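Local coordinates for protein eEF1A lysine and N-terminal methyltransferase (Homo sapiens, PDB 5WCJ) that methylates the translation elongation factor eEF1A, trimethylating its N-terminal glycine through the C-terminal domain described here and dimethylating a lysine through the enzyme's N-terminal part, at residues 23-28 / 196-201; 103-108 / 148-153; 119-124 / 158-163; 132-137 / 164-169; 185-190 / 200-205. All blocks are in the same frame, centred on the assembly; numbering follows the deposited sequence.

Contacts 1, 3 and 5 share a seven-stranded Rossmann-like methyltransferase sheet. Contact 3, its centre about 4 Å from the chain centre, joins neighbouring parallel strands 118-123 and 158-164; contact 5 pairs strands 185-190 and 197-202 at the sheet's edge, about 10 Å from contact 3 between centres. Contact 1 lays helix 21-28 against strand 197-202, whereas contact 2 packs helices 101-109 and 144-152 over Phe123 and Ile121. Contact 4, about 17 Å from contact 3 between centres, joins the loops following its two strands. Along the chain, contacts 2, 3 and 4 interleave between 23-28 and 196-201; contact 5 closes the series and shares Phe200 and Cys201 with contact 1. Asp124 links this framework to the bound S-adenosyl-L-homocysteine.

Contact 1. Residues 23-28 / 196-201; sequences HKAMIA and NEILFC
Ile198 fills the tight centre of this contact, reaching from strand 197-202 to two successive residues of helix 21-28. Its CG1 meets Ala25 CB at 3.8 Å, while its CD1 lies 3.7 Å from Met26 CG, the methionine and isoleucine side chains crossing at about a right angle. With CG1 beside the backbone N (chi1 -55°) and CG2 beside the carbonyl carbon, the branches part: CG2 lies over the rim of one face of Phe200. The axes of 23-28 and 197-201 run nearly parallel, 10° apart and 8.9 Å at closest approach, as a helix layered on the central sheet of a Rossmann-like methyltransferase. An alanine at Ile198 would remove both outer branches and is likely to open a gap beneath Ala25 and Met26. Phe200 turns its edge to the helix, with Ala25 O in the ring plane, 3.4 Å from CZ. On the looser, solvent side, Lys24 points off the exposed flank of the helix and forms a salt bridge with Glu21.

Contact 2. Residues 103-108 / 148-153; sequences DYIASL and QKVKSI
Apolar contacts carry the meeting of Ile105 and Leu108 with Ile153, and no hydrogen bond crosses between the segments. Ile153 CD1 reaches both Ile105 CG2 and Leu108 CD1, each at 4.1 Å, and the Ile153 side chain crosses each of theirs at about a right angle. It gets there because CG1 stands between the backbone N and the carbonyl carbon (chi1 58°), with CD1 extended beyond it. Ile105 CG2 also meets Val150 CG2 at 4.3 Å and the CB of Lys149 at 4.1 Å; the lysine chain then bends at chi2 and carries its amine off from helix 101-109. A serine in place of Ile153 would probably leave Ile105 and Leu108 without their shared methyl partner. Two side-chain hydrogen bonds are local to their own segments: Ser107 OG donates to Asp103 O at 3.2 Å, from above the carbonyl plane, and Ser152 OG to Lys149 O at 2.8 Å. Ile105 and Val150 also touch Phe123, so the two helices pack together over one face of the sheet, the layered arrangement of a Rossmann-like alpha/beta fold.

Contact 3. Residues 119-124 / 158-163; sequences DVIMFD and GVFILN. With SAH (S-adenosyl-L-homocysteine), chain F.
Strands 120-123 and 158-163 run parallel, their axes 7° apart and 4.7 Å at closest approach, in a ladder of five backbone hydrogen bonds from Val159 N to Asp119 O through Asn163 N to Phe123 O. On one face of the pair, Phe160 presents its edge to Phe123 in a T-shaped stack: the planes stand at 83° and CE1 lies over the centre of the Phe123 ring, with the centroids 4.8 Å apart. Phe160 CG stands anti to the backbone N (chi1 170°), which brings its ring across to Phe123. On the opposite face, Ile161 CD1 touches both Val120 CG1 and Met122 CE, 3.9 Å from each. Beyond the last rung, Asn163 ND2 donates to Asp124 OD1 at 3.2 Å, while Asn163 OD1 accepts from Asn196 ND2. Asp124 is also held by His23 through OD2 and by His22 through OD1, and its backbone O lies 3.5 Å from SAH CG. A strand end of this kind bordering the cofactor is characteristic of the Rossmann-like methyltransferase binding site.

Contact 4. Residues 132-137 / 164-169; sequences LGMSCP and LVCRDL
Two chain segments at the C-terminal ends of neighbouring parallel strands meet here, Cys136 and Met134 of the loop after strand 118-123 facing Leu164, at the end of strand 158-164, and Val165 and Cys166 just beyond it. The direct polar link is Val165 N to Cys136 O, 2.8 Å long and nearly straight at 172°, with the donor in the carbonyl plane. The same oxygen receives a CA-H...O contact from Leu164. Beside this bond Cys136 CB packs on Val165 CB at 3.9 Å, while SG, anti to the backbone N (chi1 -174°), approaches the valine CG2.

Met134 and Pro137 both meet Leu164. The leucine CG lies beside its carbonyl carbon, and although its CB starts away from the other loop, CD1 comes back within 4.0 Å of Pro137 CD and, in one of two conformers of the methionine, 3.6 Å of Met134 CE. The peptide bond before Pro137 is cis.

Three waters extend the contact. One accepts from Ser135 N and donates to Val165 O, each at 2.7 Å; two others donate to Gly133 O, of which one accepts from Asp168 N and the other donates to Asp168 OD2, 2.6 Å away. Asp168 itself is the N-cap of helix 169-182, its OD1 accepting from Leu171 N. The Cys136 side chain is about 7 Å from the bound SAH, and the loops lie at the C-terminal ends of the parallel strands, the side on which Rossmann-like methyltransferases bind their cofactor.

Contact 5. Residues 185-190 / 200-205; sequences LLYVRR and FCQLHP
Leu185 and Gln202 lie side by side on one face of the strand pair and point the same way, with the leucine CD2 3.6 Å from Gln202 OE1. Tyr187 follows on that face; its ring and the Gln202 amide are turned 46° from each other, and OE1 lies at the ring edge, near its plane, 4.0 Å from Tyr187 CE2. The amide's other end, NE2, donates to Gly158 O on the next strand of the sheet.

Phe200 turns an edge toward strand 185-190. Arg189 CB sits in the plane of its ring, 3.8 Å from Phe200 CE2, and Tyr187 CB lies 4.0 Å from Phe200 CD2. With CG anti to the backbone N (chi1 -173°) and the chain bent at chi3, Arg189 carries its guanidinium obliquely past the ring toward Ala28.

These residues belong to an antiparallel beta hairpin, strands 185-190 and 197-202, at the edge of the Rossmann-like sheet, where strand 197-202 lies antiparallel between 158-164 and 185-190, the arrangement of class I methyltransferases. Tyr187 and Phe200 form a hydrogen-bonded pair, both bonds 2.9 Å: Tyr187 N donates to Phe200 O and Phe200 N to Tyr187 O. Leu185 and Gln202 make the next such pair, with Gln202 N to Leu185 O at 2.8 Å and Leu185 N to Gln202 O at 3.2 Å. Past the strand end, Pro205 folds back so that its CG lies 4.4 Å from Leu185 CB.

Contact 1. Residues 23-28 / 196-201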
# COMPACT_ATOMS: atom_id res chain seq x y z
N HIS A 23 -6.16 7.47 3.72
CA HIS A 23 -6.34 6.01 3.56
C HIS A 23 -7.35 5.64 2.49
O HIS A 23 -7.08 4.74 1.68
CB HIS A 23 -6.65 5.34 4.89
CG HIS A 23 -5.46 5.24 5.79
ND1 HIS A 23 -5.57 5.02 7.14
CD2 HIS A 23 -4.13 5.33 5.53
CE1 HIS A 23 -4.36 4.98 7.68
NE2 HIS A 23 -3.47 5.17 6.72
N LYS A 24 -8.50 6.31 2.47
CA LYS A 24 -9.48 6.10 1.40
C LYS A 24 -8.88 6.32 0.01
O LYS A 24 -9.13 5.54 -0.91
CB LYS A 24 -10.66 7.06 1.57
CG LYS A 24 -11.54 6.78 2.78
CD LYS A 24 -12.56 7.89 2.94
CE LYS A 24 -13.56 7.58 4.05
NZ LYS A 24 -14.09 8.85 4.64
N ALA A 25 -8.09 7.37 -0.14
CA ALA A 25 -7.37 7.63 -1.40
C ALA A 25 -6.36 6.54 -1.77
O ALA A 25 -6.24 6.19 -2.95
CB ALA A 25 -6.68 8.98 -1.32
N MET A 26 -5.63 6.00 -0.79
CA MET A 26 -4.67 4.91 -1.08
C MET A 26 -5.39 3.63 -1.55
O MET A 26 -5.00 3.04 -2.55
CB MET A 26 -3.75 4.63 0.10
CG MET A 26 -2.84 5.80 0.42
SD MET A 26 -1.93 5.57 1.94
CE MET A 26 -0.59 4.58 1.34
N ILE A 27 -6.45 3.27 -0.85
CA ILE A 27 -7.29 2.12 -1.19
C ILE A 27 -7.86 2.28 -2.61
O ILE A 27 -7.91 1.33 -3.38
CB ILE A 27 -8.39 1.90 -0.12
CG1 ILE A 27 -7.77 1.44 1.21
CG2 ILE A 27 -9.40 0.87 -0.58
CD1 ILE A 27 -8.60 1.75 2.44
N ALA A 28 -8.21 3.51 -2.98
CA ALA A 28 -8.71 3.81 -4.33
C ALA A 28 -7.76 3.38 -5.44
O ALA A 28 -8.20 3.05 -6.54
CB ALA A 28 -9.07 5.29 -4.45
N ASN A 196 -1.04 16.26 2.36
CA ASN A 196 -0.68 14.93 1.80
C ASN A 196 -1.11 14.80 0.37
O ASN A 196 -2.21 15.26 -0.00
CB ASN A 196 -1.39 13.81 2.58
CG ASN A 196 -1.06 13.83 4.05
OD1 ASN A 196 -1.30 14.84 4.72
ND2 ASN A 196 -0.49 12.74 4.55
N GLU A 197 -0.28 14.18 -0.44
CA GLU A 197 -0.76 13.69 -1.71
C GLU A 197 -0.41 12.22 -1.90
O GLU A 197 0.58 11.73 -1.35
CB GLU A 197 -0.27 14.55 -2.85
CG GLU A 197 1.18 14.47 -3.17
CD GLU A 197 1.57 15.57 -4.16
OE1 GLU A 197 1.32 16.78 -3.86
OE2 GLU A 197 2.13 15.21 -5.21
N ILE A 198 -1.25 11.54 -2.66
CA ILE A 198 -1.06 10.12 -2.89
C ILE A 198 -0.56 9.97 -4.31
O ILE A 198 -1.15 10.53 -5.25
CB ILE A 198 -2.35 9.28 -2.67
CG1 ILE A 198 -2.94 9.51 -1.27
CG2 ILE A 198 -2.06 7.81 -2.96
CD1 ILE A 198 -1.95 9.33 -0.12
N LEU A 199 0.56 9.27 -4.46
CA LEU A 199 1.10 8.96 -5.74
C LEU A 199 0.81 7.50 -6.05
O LEU A 199 1.02 6.62 -5.22
CB LEU A 199 2.60 9.18 -5.77
CG LEU A 199 3.10 10.50 -5.20
CD1 LEU A 199 4.62 10.58 -5.35
CD2 LEU A 199 2.46 11.68 -5.85
N PHE A 200 0.38 7.25 -7.27
CA PHE A 200 0.08 5.90 -7.74
C PHE A 200 1.02 5.65 -8.91
O PHE A 200 0.96 6.36 -9.95
CB PHE A 200 -1.35 5.80 -8.23
CG PHE A 200 -2.38 6.30 -7.27
CD1 PHE A 200 -2.93 5.46 -6.31
CD2 PHE A 200 -2.83 7.63 -7.34
CE1 PHE A 200 -3.88 5.93 -5.43
CE2 PHE A 200 -3.79 8.10 -6.46
CZ PHE A 200 -4.33 7.24 -5.52
N CYS A 201 1.92 4.70 -8.76
CA CYS A 201 3.03 4.52 -9.68
C CYS A 201 2.97 3.16 -10.34
O CYS A 201 2.85 2.11 -9.67
CB CYS A 201 4.38 4.67 -8.96
SG CYS A 201 4.47 6.14 -7.90

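Contact 2. Residues 103-108 / 148-153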
# COMPACT_ATOMS: atom_id res chain seq x y z
N ASP A 103 15.33 -1.95 5.19
CA ASP A 103 16.02 -3.23 5.40
C ASP A 103 15.20 -4.39 4.90
O ASP A 103 15.70 -5.27 4.21
CB ASP A 103 16.34 -3.46 6.89
CG ASP A 103 17.26 -2.40 7.48
OD1 ASP A 103 18.15 -1.89 6.76
OD2 ASP A 103 17.10 -2.08 8.69
N TYR A 104 13.89 -4.37 5.20
CA TYR A 104 13.02 -5.46 4.82
C TYR A 104 12.89 -5.60 3.32
O TYR A 104 12.99 -6.71 2.78
CB TYR A 104 11.61 -5.23 5.44
CG TYR A 104 10.74 -6.45 5.34
CD1 TYR A 104 10.86 -7.47 6.28
CD2 TYR A 104 9.81 -6.59 4.32
CE1 TYR A 104 10.09 -8.60 6.20
CE2 TYR A 104 9.02 -7.74 4.24
CZ TYR A 104 9.18 -8.72 5.19
OH TYR A 104 8.43 -9.86 5.17
N ILE A 105 12.66 -4.49 2.62
CA ILE A 105 12.54 -4.56 1.15
C ILE A 105 13.91 -4.96 0.51
O ILE A 105 13.93 -5.74 -0.44
CB ILE A 105 11.98 -3.25 0.59
CG1 ILE A 105 10.48 -3.19 0.94
CG2 ILE A 105 12.21 -3.11 -0.90
CD1 ILE A 105 9.84 -1.84 0.72
N ALA A 106 15.00 -4.44 1.04
CA ALA A 106 16.35 -4.82 0.54
C ALA A 106 16.55 -6.34 0.65
O ALA A 106 16.94 -6.96 -0.34
CB ALA A 106 17.45 -4.05 1.25
N SER A 107 16.16 -6.94 1.77
CA SER A 107 16.25 -8.42 1.94
C SER A 107 15.37 -9.17 0.98
O SER A 107 15.83 -10.12 0.36
CB SER A 107 15.90 -8.86 3.36
OG SER A 107 16.80 -8.26 4.27
N LEU A 108 14.12 -8.74 0.84
CA LEU A 108 13.20 -9.38 -0.09
C LEU A 108 13.69 -9.31 -1.52
O LEU A 108 13.59 -10.28 -2.24
CB LEU A 108 11.81 -8.74 -0.06
CG LEU A 108 10.95 -8.88 1.19
CD1 LEU A 108 9.61 -8.20 0.94
CD2 LEU A 108 10.81 -10.35 1.59
N GLN A 148 14.54 1.00 -7.33
CA GLN A 148 14.82 -0.20 -8.13
C GLN A 148 14.54 -1.51 -7.37
O GLN A 148 14.08 -2.49 -7.97
CB GLN A 148 16.27 -0.19 -8.66
CG GLN A 148 16.58 0.92 -9.68
CD GLN A 148 15.86 0.76 -11.02
OE1 GLN A 148 15.43 -0.32 -11.38
NE2 GLN A 148 15.74 1.85 -11.76
N LYS A 149 14.81 -1.53 -6.07
CA LYS A 149 14.49 -2.71 -5.24
C LYS A 149 12.98 -2.89 -5.14
O LYS A 149 12.49 -4.02 -5.22
CB LYS A 149 15.08 -2.60 -3.83
CG LYS A 149 16.60 -2.43 -3.81
CD LYS A 149 17.29 -3.52 -4.62
CE LYS A 149 18.79 -3.53 -4.35
NZ LYS A 149 19.46 -4.38 -5.36
N VAL A 150 12.25 -1.77 -5.02
CA VAL A 150 10.78 -1.80 -4.97
C VAL A 150 10.23 -2.36 -6.29
O VAL A 150 9.39 -3.26 -6.32
CB VAL A 150 10.18 -0.42 -4.65
CG1 VAL A 150 8.66 -0.43 -4.72
CG2 VAL A 150 10.65 0.09 -3.28
N LYS A 151 10.72 -1.83 -7.39
CA LYS A 151 10.29 -2.30 -8.70
C LYS A 151 10.52 -3.80 -8.85
O LYS A 151 9.69 -4.49 -9.44
CB LYS A 151 11.03 -1.53 -9.80
CG LYS A 151 10.79 -2.05 -11.22
CD LYS A 151 11.66 -1.31 -12.23
CE LYS A 151 11.80 -2.12 -13.51
NZ LYS A 151 12.36 -1.28 -14.62
N SER A 152 11.64 -4.30 -8.32
CA SER A 152 12.00 -5.71 -8.48
C SER A 152 11.04 -6.67 -7.74
O SER A 152 10.98 -7.84 -8.10
CB SER A 152 13.48 -5.97 -8.10
OG SER A 152 13.66 -6.10 -6.70
N ILE A 153 10.28 -6.19 -6.74
CA ILE A 153 9.32 -7.01 -6.03
C ILE A 153 7.87 -6.70 -6.34
O ILE A 153 6.98 -7.16 -5.62
CB ILE A 153 9.56 -7.04 -4.50
CG1 ILE A 153 9.53 -5.64 -3.86
CG2 ILE A 153 10.87 -7.77 -4.22
CD1 ILE A 153 9.33 -5.69 -2.35

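Contact 3. Residues 119-124 / 158-163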
# COMPACT_ATOMS: atom_id res chain seq x y z
N ASP A 119 1.29 -7.61 -5.82
CA ASP A 119 0.40 -6.86 -6.70
C ASP A 119 0.36 -5.35 -6.33
O ASP A 119 0.21 -4.49 -7.19
CB ASP A 119 -1.01 -7.44 -6.64
CG ASP A 119 -1.06 -8.91 -7.05
OD1 ASP A 119 -0.76 -9.19 -8.22
OD2 ASP A 119 -1.37 -9.76 -6.20
N VAL A 120 0.46 -5.06 -5.04
CA VAL A 120 0.35 -3.71 -4.56
C VAL A 120 1.39 -3.51 -3.46
O VAL A 120 1.52 -4.33 -2.57
CB VAL A 120 -1.05 -3.41 -3.95
CG1 VAL A 120 -1.12 -1.97 -3.45
CG2 VAL A 120 -2.16 -3.68 -4.93
N ILE A 121 2.10 -2.40 -3.53
CA ILE A 121 2.99 -1.99 -2.46
C ILE A 121 2.56 -0.60 -2.00
O ILE A 121 2.51 0.32 -2.82
CB ILE A 121 4.48 -2.01 -2.89
CG1 ILE A 121 4.92 -3.43 -3.30
CG2 ILE A 121 5.37 -1.46 -1.80
CD1 ILE A 121 6.31 -3.46 -3.92
N MET A 122 2.28 -0.46 -0.71
CA MET A 122 1.85 0.81 -0.14
C MET A 122 2.89 1.31 0.84
O MET A 122 3.28 0.57 1.76
CB MET A 122 0.50 0.67 0.57
CG MET A 122 -0.67 0.42 -0.35
SD MET A 122 -2.22 0.35 0.61
CE MET A 122 -3.41 0.19 -0.70
N PHE A 123 3.29 2.58 0.68
CA PHE A 123 4.12 3.27 1.68
C PHE A 123 3.26 4.27 2.41
O PHE A 123 2.81 5.25 1.81
CB PHE A 123 5.29 4.00 1.02
CG PHE A 123 6.42 3.11 0.54
CD1 PHE A 123 6.39 1.72 0.63
CD2 PHE A 123 7.55 3.70 -0.03
CE1 PHE A 123 7.43 0.95 0.19
CE2 PHE A 123 8.60 2.92 -0.47
CZ PHE A 123 8.52 1.56 -0.39
N ASP A 124 3.06 4.02 3.71
CA ASP A 124 2.35 4.91 4.63
C ASP A 124 3.28 5.16 5.79
O ASP A 124 2.95 4.90 6.95
CB ASP A 124 1.05 4.22 5.08
CG ASP A 124 0.06 5.14 5.76
OD1 ASP A 124 0.13 6.37 5.56
OD2 ASP A 124 -0.83 4.61 6.51
N GLY A 158 1.32 -4.31 -11.45
CA GLY A 158 0.96 -3.90 -10.10
C GLY A 158 1.01 -2.39 -9.93
O GLY A 158 1.27 -1.63 -10.89
N VAL A 159 0.76 -1.96 -8.70
CA VAL A 159 0.71 -0.55 -8.38
C VAL A 159 1.52 -0.29 -7.11
O VAL A 159 1.42 -1.05 -6.14
CB VAL A 159 -0.73 -0.01 -8.30
CG1 VAL A 159 -1.53 -0.68 -7.20
CG2 VAL A 159 -0.72 1.51 -8.14
N PHE A 160 2.32 0.77 -7.15
CA PHE A 160 3.09 1.24 -5.99
C PHE A 160 2.43 2.55 -5.55
O PHE A 160 2.30 3.46 -6.36
CB PHE A 160 4.54 1.45 -6.45
CG PHE A 160 5.43 2.14 -5.48
CD1 PHE A 160 5.44 1.81 -4.13
CD2 PHE A 160 6.34 3.08 -5.94
CE1 PHE A 160 6.29 2.47 -3.24
CE2 PHE A 160 7.20 3.74 -5.07
CZ PHE A 160 7.18 3.42 -3.71
N ILE A 161 1.95 2.61 -4.31
CA ILE A 161 1.12 3.69 -3.81
C ILE A 161 1.86 4.32 -2.66
O ILE A 161 2.21 3.61 -1.69
CB ILE A 161 -0.26 3.19 -3.37
CG1 ILE A 161 -0.93 2.40 -4.51
CG2 ILE A 161 -1.09 4.34 -2.82
CD1 ILE A 161 -2.24 1.72 -4.13
N LEU A 162 2.06 5.64 -2.73
CA LEU A 162 2.87 6.36 -1.76
C LEU A 162 2.09 7.53 -1.16
O LEU A 162 1.53 8.32 -1.91
CB LEU A 162 4.08 6.93 -2.53
CG LEU A 162 5.06 7.85 -1.82
CD1 LEU A 162 5.83 7.04 -0.79
CD2 LEU A 162 5.99 8.48 -2.83
N ASN A 163 2.11 7.65 0.16
CA ASN A 163 1.60 8.81 0.88
C ASN A 163 2.79 9.76 0.99
O ASN A 163 3.78 9.41 1.63
CB ASN A 163 1.09 8.39 2.24
CG ASN A 163 0.64 9.56 3.11
OD1 ASN A 163 0.29 10.61 2.61
ND2 ASN A 163 0.63 9.35 4.44
CG SAH F . 0.77 5.99 9.45
SD SAH F . 1.84 6.28 10.88
C5' SAH F . 3.51 6.04 10.21
C4' SAH F . 3.99 4.65 10.59
O4' SAH F . 5.26 4.42 9.94
C3' SAH F . 4.22 4.47 12.10
O3' SAH F . 3.64 3.26 12.54
C2' SAH F . 5.75 4.42 12.20
O2' SAH F . 6.28 3.64 13.26
C1' SAH F . 6.07 3.74 10.88
N9 SAH F . 7.46 3.86 10.43
C8 SAH F . 8.27 4.96 10.53
N7 SAH F . 9.45 4.80 9.97
C5 SAH F . 9.40 3.51 9.46
C6 SAH F . 10.33 2.75 8.73
N6 SAH F . 11.55 3.20 8.36
N1 SAH F . 9.97 1.49 8.39
C2 SAH F . 8.77 1.03 8.77
N3 SAH F . 7.80 1.67 9.44
C4 SAH F . 8.18 2.92 9.75

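Contact 4. Residues 132-137 / 164-169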
# COMPACT_ATOMS: atom_id res chain seq x y z
N LEU A 132 15.47 15.53 8.97
CA LEU A 132 15.31 15.22 7.54
C LEU A 132 14.55 16.29 6.74
O LEU A 132 13.71 17.02 7.28
CB LEU A 132 14.62 13.86 7.39
N GLY A 133 14.85 16.36 5.45
CA GLY A 133 14.18 17.27 4.52
C GLY A 133 12.74 16.88 4.19
O GLY A 133 12.03 17.64 3.52
N MET A 134 12.37 15.68 4.62
CA MET A 134 11.01 15.17 4.54
C MET A 134 10.95 13.97 5.46
O MET A 134 11.96 13.29 5.69
CB MET A 134 10.63 14.79 3.10
CG MET A 134 11.50 13.70 2.51
SD MET A 134 11.35 13.50 0.74
CE MET A 134 9.79 12.64 0.65
N SER A 135 9.79 13.74 6.06
CA SER A 135 9.62 12.60 6.97
C SER A 135 8.54 11.60 6.52
O SER A 135 8.46 10.52 7.10
CB SER A 135 9.30 13.11 8.39
OG SER A 135 8.16 13.92 8.36
N CYS A 136 7.74 11.98 5.51
CA CYS A 136 6.63 11.16 5.02
C CYS A 136 6.72 11.01 3.49
O CYS A 136 6.19 11.84 2.75
CB CYS A 136 5.32 11.80 5.44
SG CYS A 136 3.88 10.80 5.02
N PRO A 137 7.40 10.00 2.99
CA PRO A 137 8.26 9.08 3.74
C PRO A 137 9.64 9.69 3.98
O PRO A 137 9.98 10.70 3.35
CB PRO A 137 8.41 7.92 2.77
CG PRO A 137 8.43 8.59 1.43
CD PRO A 137 7.51 9.77 1.53
N LEU A 164 2.69 10.95 0.38
CA LEU A 164 3.79 11.95 0.35
C LEU A 164 3.39 13.27 1.01
O LEU A 164 2.34 13.85 0.69
CB LEU A 164 4.19 12.23 -1.09
CG LEU A 164 5.28 13.28 -1.40
CD1 LEU A 164 6.63 12.73 -0.98
CD2 LEU A 164 5.28 13.58 -2.88
N VAL A 165 4.21 13.72 1.95
CA VAL A 165 4.12 15.09 2.48
C VAL A 165 5.48 15.71 2.21
O VAL A 165 6.47 15.27 2.78
CB VAL A 165 3.83 15.14 3.96
CG1 VAL A 165 3.90 16.59 4.47
CG2 VAL A 165 2.45 14.53 4.26
N CYS A 166 5.53 16.71 1.34
CA CYS A 166 6.78 17.39 1.09
C CYS A 166 6.49 18.87 0.85
O CYS A 166 6.04 19.24 -0.24
CB CYS A 166 7.48 16.74 -0.08
SG CYS A 166 9.19 17.26 -0.30
N ARG A 167 6.67 19.70 1.90
CA ARG A 167 6.45 21.15 1.79
C ARG A 167 7.56 21.88 1.03
O ARG A 167 7.31 22.94 0.45
CB ARG A 167 6.24 21.77 3.17
CG ARG A 167 4.96 21.33 3.87
CD ARG A 167 4.75 22.05 5.19
NE ARG A 167 3.53 21.57 5.86
CZ ARG A 167 2.30 21.97 5.57
NH1 ARG A 167 2.05 22.88 4.63
NH2 ARG A 167 1.28 21.45 6.24
N ASP A 168 8.77 21.33 1.04
CA ASP A 168 9.89 21.86 0.27
C ASP A 168 9.65 21.53 -1.21
O ASP A 168 9.83 20.37 -1.63
CB ASP A 168 11.17 21.24 0.80
CG ASP A 168 12.43 21.66 0.04
OD1 ASP A 168 12.37 22.13 -1.11
OD2 ASP A 168 13.50 21.46 0.63
N LEU A 169 9.23 22.52 -1.98
CA LEU A 169 8.79 22.24 -3.35
C LEU A 169 9.91 21.86 -4.31
O LEU A 169 9.67 21.11 -5.25
CB LEU A 169 7.93 23.35 -3.92
CG LEU A 169 6.63 23.58 -3.15
CD1 LEU A 169 5.98 24.84 -3.72
CD2 LEU A 169 5.68 22.39 -3.14
O HOH W 1 9.88 18.88 2.81
O HOH W 2 13.68 19.90 2.71
O HOH W 3 7.48 14.99 5.28

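Contact 5. Residues 185-190 / 200-205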
# COMPACT_ATOMS: atom_id res chain seq x y z
N LEU A 185 4.54 5.56 -15.43
CA LEU A 185 3.15 5.94 -15.35
C LEU A 185 2.88 6.40 -13.91
O LEU A 185 2.97 5.58 -12.99
CB LEU A 185 2.29 4.75 -15.72
CG LEU A 185 0.78 4.95 -15.73
CD1 LEU A 185 0.41 6.07 -16.68
CD2 LEU A 185 0.06 3.67 -16.08
N LEU A 186 2.60 7.69 -13.75
CA LEU A 186 2.36 8.32 -12.46
C LEU A 186 0.98 8.95 -12.49
O LEU A 186 0.62 9.62 -13.49
CB LEU A 186 3.38 9.42 -12.23
CG LEU A 186 4.19 9.40 -10.93
CD1 LEU A 186 4.91 8.06 -10.73
CD2 LEU A 186 5.20 10.54 -10.96
N TYR A 187 0.20 8.70 -11.45
CA TYR A 187 -1.01 9.45 -11.15
C TYR A 187 -0.88 10.07 -9.78
O TYR A 187 -0.16 9.53 -8.91
CB TYR A 187 -2.23 8.56 -11.15
CG TYR A 187 -2.46 7.77 -12.42
CD1 TYR A 187 -3.09 8.37 -13.53
CD2 TYR A 187 -2.11 6.42 -12.51
CE1 TYR A 187 -3.34 7.64 -14.67
CE2 TYR A 187 -2.35 5.69 -13.67
CZ TYR A 187 -2.99 6.31 -14.74
OH TYR A 187 -3.23 5.59 -15.89
N VAL A 188 -1.62 11.15 -9.55
CA VAL A 188 -1.50 11.95 -8.33
C VAL A 188 -2.90 12.31 -7.83
O VAL A 188 -3.76 12.73 -8.63
CB VAL A 188 -0.69 13.24 -8.56
CG1 VAL A 188 -0.65 14.07 -7.28
CG2 VAL A 188 0.71 12.92 -9.06
N ARG A 189 -3.11 12.17 -6.52
CA ARG A 189 -4.32 12.64 -5.87
C ARG A 189 -3.96 13.55 -4.71
O ARG A 189 -3.29 13.10 -3.79
CB ARG A 189 -5.17 11.48 -5.39
CG ARG A 189 -6.53 11.94 -4.86
CD ARG A 189 -7.52 10.86 -4.57
NE ARG A 189 -7.60 9.92 -5.68
CZ ARG A 189 -8.49 8.95 -5.78
NH1 ARG A 189 -9.42 8.77 -4.86
NH2 ARG A 189 -8.43 8.16 -6.85
N ARG A 190 -4.39 14.82 -4.75
CA ARG A 190 -4.29 15.72 -3.59
C ARG A 190 -5.47 15.41 -2.66
O ARG A 190 -6.55 15.09 -3.14
CB ARG A 190 -4.29 17.20 -3.99
CG ARG A 190 -3.36 17.61 -5.12
CD ARG A 190 -1.90 17.26 -4.89
NE ARG A 190 -1.12 18.38 -4.36
CZ ARG A 190 -1.00 18.73 -3.07
NH1 ARG A 190 -1.60 18.04 -2.10
NH2 ARG A 190 -0.24 19.78 -2.76
N PHE A 200 0.38 7.25 -7.27
CA PHE A 200 0.08 5.90 -7.74
C PHE A 200 1.02 5.65 -8.91
O PHE A 200 0.96 6.36 -9.95
CB PHE A 200 -1.35 5.80 -8.23
CG PHE A 200 -2.38 6.30 -7.27
CD1 PHE A 200 -2.93 5.46 -6.31
CD2 PHE A 200 -2.83 7.63 -7.34
CE1 PHE A 200 -3.88 5.93 -5.43
CE2 PHE A 200 -3.79 8.10 -6.46
CZ PHE A 200 -4.33 7.24 -5.52
N CYS A 201 1.92 4.70 -8.76
CA CYS A 201 3.03 4.52 -9.68
C CYS A 201 2.97 3.16 -10.34
O CYS A 201 2.85 2.11 -9.67
CB CYS A 201 4.38 4.67 -8.96
SG CYS A 201 4.47 6.14 -7.90
N GLN A 202 3.06 3.16 -11.65
CA GLN A 202 3.05 1.91 -12.41
C GLN A 202 4.16 1.89 -13.46
O GLN A 202 4.82 2.91 -13.73
CB GLN A 202 1.68 1.74 -13.05
CG GLN A 202 0.59 1.51 -12.03
CD GLN A 202 -0.68 1.03 -12.66
OE1 GLN A 202 -1.37 1.80 -13.31
NE2 GLN A 202 -0.99 -0.25 -12.50
N LEU A 203 4.35 0.71 -14.05
CA LEU A 203 5.51 0.45 -14.89
C LEU A 203 5.31 0.64 -16.39
O LEU A 203 6.29 0.88 -17.09
CB LEU A 203 6.04 -0.95 -14.60
CG LEU A 203 6.60 -1.14 -13.19
CD1 LEU A 203 6.78 -2.62 -12.87
CD2 LEU A 203 7.91 -0.40 -13.01
N HIS A 204 4.08 0.55 -16.89
CA HIS A 204 3.84 0.49 -18.35
C HIS A 204 2.83 1.53 -18.85
O HIS A 204 1.63 1.24 -18.90
CB HIS A 204 3.41 -0.92 -18.74
CG HIS A 204 4.42 -1.96 -18.37
ND1 HIS A 204 4.16 -2.97 -17.48
CD2 HIS A 204 5.72 -2.08 -18.71
CE1 HIS A 204 5.24 -3.70 -17.32
NE2 HIS A 204 6.21 -3.18 -18.05
N PRO A 205 3.32 2.72 -19.24
CA PRO A 205 2.43 3.78 -19.74
C PRO A 205 1.61 3.40 -20.99
O PRO A 205 0.50 3.91 -21.16
CB PRO A 205 3.39 4.94 -20.07
CG PRO A 205 4.68 4.60 -19.46
CD PRO A 205 4.73 3.11 -19.33